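Local coordinates for surface-associated protein CshA (Streptococcus gordonii, PDB 5L2D) that probably takes part, as the second non-repetitive domain of a streptococcal cell-surface adhesin, in binding host fibronectin by a catch-clamp mechanism, at residues P104-R109 against V138-K143; A170-F175 against K229-D234. All coordinates share one frame; numbering follows the deposited sequence.

Contact 1 of 2, residues P104-R109 against V138-K143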
# COMPACT_ATOMS: atom_id res chain seq x y z
N PRO A 104 3.60 16.16 2.11
CA PRO A 104 4.60 16.05 1.03
C PRO A 104 4.31 14.94 0.03
O PRO A 104 3.61 13.98 0.35
CB PRO A 104 5.92 15.77 1.77
CG PRO A 104 5.57 15.44 3.18
CD PRO A 104 4.18 15.95 3.45
N SER A 105 4.85 15.09 -1.18
CA SER A 105 4.69 14.13 -2.27
C SER A 105 5.29 12.79 -1.87
O SER A 105 6.29 12.76 -1.13
CB SER A 105 5.40 14.64 -3.55
OG SER A 105 5.00 15.96 -3.94
N VAL A 106 4.72 11.67 -2.35
CA VAL A 106 5.35 10.37 -2.08
C VAL A 106 6.58 10.27 -2.99
O VAL A 106 6.62 10.96 -4.00
CB VAL A 106 4.40 9.13 -2.18
CG1 VAL A 106 2.92 9.51 -2.10
CG2 VAL A 106 4.67 8.29 -3.41
N THR A 107 7.58 9.45 -2.64
CA THR A 107 8.85 9.45 -3.37
C THR A 107 9.78 8.34 -2.95
O THR A 107 9.60 7.73 -1.89
CB THR A 107 9.63 10.78 -3.14
OG1 THR A 107 10.95 10.70 -3.71
CG2 THR A 107 9.74 11.11 -1.62
N GLY A 108 10.79 8.11 -3.78
CA GLY A 108 11.90 7.22 -3.43
C GLY A 108 13.08 8.00 -2.89
O GLY A 108 13.45 7.84 -1.71
N ARG A 109 13.60 8.89 -3.75
CA ARG A 109 14.95 9.52 -3.67
C ARG A 109 15.64 9.57 -2.29
O ARG A 109 15.46 10.52 -1.53
CB ARG A 109 14.91 10.94 -4.29
N VAL A 138 -0.64 10.00 8.36
CA VAL A 138 -1.29 10.19 7.06
C VAL A 138 -2.11 8.96 6.69
O VAL A 138 -1.76 7.83 7.01
CB VAL A 138 -0.27 10.48 5.95
CG1 VAL A 138 0.04 11.96 5.89
CG2 VAL A 138 1.01 9.69 6.21
N ASN A 139 -3.25 9.22 6.07
CA ASN A 139 -4.05 8.22 5.41
C ASN A 139 -3.84 8.52 3.94
O ASN A 139 -4.38 9.52 3.42
CB ASN A 139 -5.52 8.40 5.79
CG ASN A 139 -6.41 7.41 5.10
OD1 ASN A 139 -5.99 6.32 4.63
ND2 ASN A 139 -7.66 7.77 5.02
N TRP A 140 -3.01 7.71 3.29
CA TRP A 140 -2.77 7.87 1.85
C TRP A 140 -2.97 6.57 1.09
O TRP A 140 -3.36 5.53 1.64
CB TRP A 140 -1.40 8.48 1.56
CG TRP A 140 -0.24 7.66 2.02
CD1 TRP A 140 0.16 7.45 3.29
CD2 TRP A 140 0.71 6.97 1.19
NE1 TRP A 140 1.29 6.66 3.33
CE2 TRP A 140 1.66 6.37 2.05
CE3 TRP A 140 0.86 6.80 -0.20
CZ2 TRP A 140 2.72 5.61 1.58
CZ3 TRP A 140 1.93 6.05 -0.68
CH2 TRP A 140 2.85 5.46 0.21
N GLY A 141 -2.81 6.71 -0.22
CA GLY A 141 -2.74 5.57 -1.13
C GLY A 141 -2.28 5.94 -2.54
O GLY A 141 -2.34 7.09 -2.95
N ILE A 142 -1.83 4.91 -3.25
CA ILE A 142 -1.32 5.06 -4.59
C ILE A 142 -1.71 3.85 -5.49
O ILE A 142 -1.77 2.71 -5.04
CB ILE A 142 0.21 5.27 -4.54
CG1 ILE A 142 0.74 5.86 -5.84
CG2 ILE A 142 0.94 3.96 -4.30
CD1 ILE A 142 2.23 6.15 -5.82
N LYS A 143 -2.00 4.11 -6.77
CA LYS A 143 -2.19 3.04 -7.74
C LYS A 143 -1.27 3.23 -8.91
O LYS A 143 -1.06 4.35 -9.40
CB LYS A 143 -3.62 2.98 -8.28
CG LYS A 143 -4.63 2.35 -7.34
CD LYS A 143 -5.58 1.39 -8.05
CE LYS A 143 -6.68 2.12 -8.79
NZ LYS A 143 -7.32 3.23 -8.03
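V106 sends both of its methyl groups against the side chains of W140 and I142, so a loop residue is laid over one face of a beta strand. The strand, 138-150, belongs to an antiparallel sheet of the second non-repetitive domain of CshA. The loop comes between strands 91-92 and 131-132.

The interaction between the two segments is apolar. The branches of V106 divide the work. CG1 meets the six-membered part of the W140 indole, 3.9 Å from CZ3, and comes to it obliquely. CG2 turns to I142 and lies 4.0 Å from its CD1. W140 and I142 are two apart on the strand and lie on the same face, with G141 between them. The indole reaches V106 because W140 CG sits between its own backbone N and carbonyl carbon (chi1 63°). The I142 chain is extended past CG1 (chi2 178°), which carries CD1 out to the valine.

Polar bonds hold each segment from outside. V106 pairs through its backbone with F39, and S105 OG is hydrogen-bonded to D34 OD2. On the strand, G141 N is hydrogen-bonded to N90 OD1, and V138-K143 pairs in an antiparallel ladder with a strand of the second subunit. That subunit also packs V270 on W140 and F268 on I142.

All three touching residues are buried, yet the area shared is small, 119 Å² in all. The indole is met along its CE3-CZ3 bond, with V106 CG1 also 3.9 Å from W140 CE3.

Contact 2 of 2, residues A170-F175 against K229-D234; sequences AEYGIF and KYLSPD
Y172 is met by Y230 over one face and by L231 at its edge, and can be followed from its root. Its CB is 4.2 Å from Y230 CD2 and comes to that ring obliquely. CG and CD1 come next, and both lie beneath Y230 CB, which is 4.1 Å from Y172 CD1. That CB stands over the middle of the Y172 ring, 11° off the ring normal, in a CH-pi contact. Farther out, Y172 CE1 meets L231 CD2 at 3.8 Å, and this methyl lies at the ring edge, in its plane. The opposite face of the ring is met by A170 CA, near the rim. With CG anti to the carbonyl carbon (chi1 -69°), the ring is carried in among these neighbours.

The two tyrosine rings are inclined, with planes at 49° and centroids 5.6 Å apart. They form neither a stack nor a T-shaped pair. I174, on the same side of the strand, puts CD1 3.5 Å from Y230 O.

The contact joins strand 172-177, at one side of the chain's own three-stranded antiparallel sheet, to the loop between helix 218-221 and strand 244-250. A strand of the second subunit extends that sheet. M201 touches both Y172 and L231, and F65 meets the Y230 ring edge-to-face. Within the loop, S232 OG accepts from D234 N in an ST turn.

Carbon meets carbon in nearly every pair, and the two segments share no hydrogen bond. Their fit therefore rests on shape and burial, with the CH-pi contact giving the Y172 ring a defined cover on one face.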
# COMPACT_ATOMS: atom_id res chain seq x y z
N ALA A 170 -3.14 -0.85 14.37
CA ALA A 170 -3.55 0.43 13.83
C ALA A 170 -2.48 1.16 13.00
O ALA A 170 -2.58 2.38 12.80
CB ALA A 170 -4.04 1.31 14.95
N GLU A 171 -1.44 0.44 12.57
CA GLU A 171 -0.51 0.94 11.55
C GLU A 171 -0.79 0.10 10.29
O GLU A 171 -0.25 -1.00 10.10
CB GLU A 171 0.95 0.86 12.02
CG GLU A 171 1.32 1.89 13.11
CD GLU A 171 2.81 1.95 13.42
OE1 GLU A 171 3.50 0.91 13.38
OE2 GLU A 171 3.31 3.04 13.74
N TYR A 172 -1.69 0.64 9.46
CA TYR A 172 -2.45 -0.15 8.47
C TYR A 172 -1.78 -0.17 7.08
O TYR A 172 -1.59 0.88 6.49
CB TYR A 172 -3.84 0.45 8.33
CG TYR A 172 -4.76 0.31 9.52
CD1 TYR A 172 -5.17 -0.94 9.95
CD2 TYR A 172 -5.26 1.44 10.19
CE1 TYR A 172 -6.02 -1.09 11.03
CE2 TYR A 172 -6.13 1.30 11.27
CZ TYR A 172 -6.50 0.03 11.68
OH TYR A 172 -7.36 -0.16 12.72
N GLY A 173 -1.40 -1.35 6.57
CA GLY A 173 -0.75 -1.45 5.26
C GLY A 173 -1.44 -2.46 4.36
O GLY A 173 -1.34 -3.66 4.61
N ILE A 174 -2.14 -1.98 3.32
CA ILE A 174 -2.94 -2.85 2.42
C ILE A 174 -2.44 -2.87 0.97
O ILE A 174 -2.10 -1.82 0.40
CB ILE A 174 -4.41 -2.37 2.37
CG1 ILE A 174 -4.95 -2.18 3.78
CG2 ILE A 174 -5.24 -3.36 1.56
CD1 ILE A 174 -6.38 -1.67 3.87
N PHE A 175 -2.42 -4.06 0.38
CA PHE A 175 -2.04 -4.21 -1.00
C PHE A 175 -3.22 -4.68 -1.88
O PHE A 175 -3.85 -5.68 -1.57
CB PHE A 175 -0.93 -5.24 -1.12
CG PHE A 175 0.27 -4.96 -0.27
CD1 PHE A 175 1.28 -4.17 -0.72
CD2 PHE A 175 0.40 -5.56 0.98
CE1 PHE A 175 2.39 -3.94 0.06
CE2 PHE A 175 1.51 -5.34 1.76
CZ PHE A 175 2.50 -4.53 1.29
N LYS A 229 -12.86 -1.37 9.30
CA LYS A 229 -13.01 -1.93 7.97
C LYS A 229 -11.74 -1.87 7.15
O LYS A 229 -11.74 -2.43 6.06
CB LYS A 229 -14.12 -1.22 7.21
CG LYS A 229 -15.48 -1.30 7.87
CD LYS A 229 -16.00 -2.72 7.90
CE LYS A 229 -17.34 -2.68 8.59
NZ LYS A 229 -17.97 -4.02 8.54
N TYR A 230 -10.70 -1.17 7.63
CA TYR A 230 -9.33 -1.33 7.12
C TYR A 230 -8.73 -2.72 7.43
O TYR A 230 -7.88 -3.24 6.67
CB TYR A 230 -8.43 -0.23 7.65
CG TYR A 230 -8.51 1.13 6.95
CD1 TYR A 230 -9.68 1.83 6.83
CD2 TYR A 230 -7.37 1.72 6.45
CE1 TYR A 230 -9.72 3.08 6.18
CE2 TYR A 230 -7.39 2.95 5.81
CZ TYR A 230 -8.56 3.64 5.67
OH TYR A 230 -8.49 4.89 5.04
N LEU A 231 -9.23 -3.37 8.48
CA LEU A 231 -8.76 -4.72 8.82
C LEU A 231 -9.21 -5.66 7.76
O LEU A 231 -10.27 -5.44 7.21
CB LEU A 231 -9.33 -5.17 10.17
CG LEU A 231 -8.81 -4.32 11.32
CD1 LEU A 231 -9.58 -4.54 12.59
CD2 LEU A 231 -7.33 -4.59 11.55
N SER A 232 -8.47 -6.69 7.49
CA SER A 232 -8.91 -7.61 6.49
C SER A 232 -9.95 -8.48 7.09
O SER A 232 -9.85 -8.83 8.24
CB SER A 232 -7.77 -8.46 6.00
OG SER A 232 -8.27 -9.52 5.25
N PRO A 233 -10.98 -8.84 6.25
CA PRO A 233 -11.97 -9.72 6.86
C PRO A 233 -11.53 -11.16 6.78
O PRO A 233 -12.25 -12.02 7.23
CB PRO A 233 -13.20 -9.51 6.01
CG PRO A 233 -12.66 -9.39 4.67
CD PRO A 233 -11.47 -8.52 4.84
N ASP A 234 -10.38 -11.41 6.20
CA ASP A 234 -9.90 -12.75 6.13
C ASP A 234 -9.06 -12.84 7.36
O ASP A 234 -7.98 -12.32 7.39
CB ASP A 234 -9.04 -12.93 4.90
CG ASP A 234 -8.44 -14.29 4.81
OD1 ASP A 234 -8.33 -14.93 5.84
OD2 ASP A 234 -8.08 -14.73 3.72

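How the contacts relate
Both contacts are buried, and in each a loop packs on a strand. The strands differ: contact 1 uses one from the larger antiparallel sheet, contact 2 a strand of the smaller sheet. Their centres are about 18 Å apart, on opposite sides of the chain's centre. In contact 1 a single valine meets an indole and an isoleucine. Contact 2 shares nearly twice the area and is built round two tyrosines with leucine and isoleucine methyls beside them. They meet directly at N139 OD1 and Y230 OH, 2.9 Å apart, a probable though weak hydrogen bond. In both, the strand pairs with one of the second subunit, so both sheets run on across the interface.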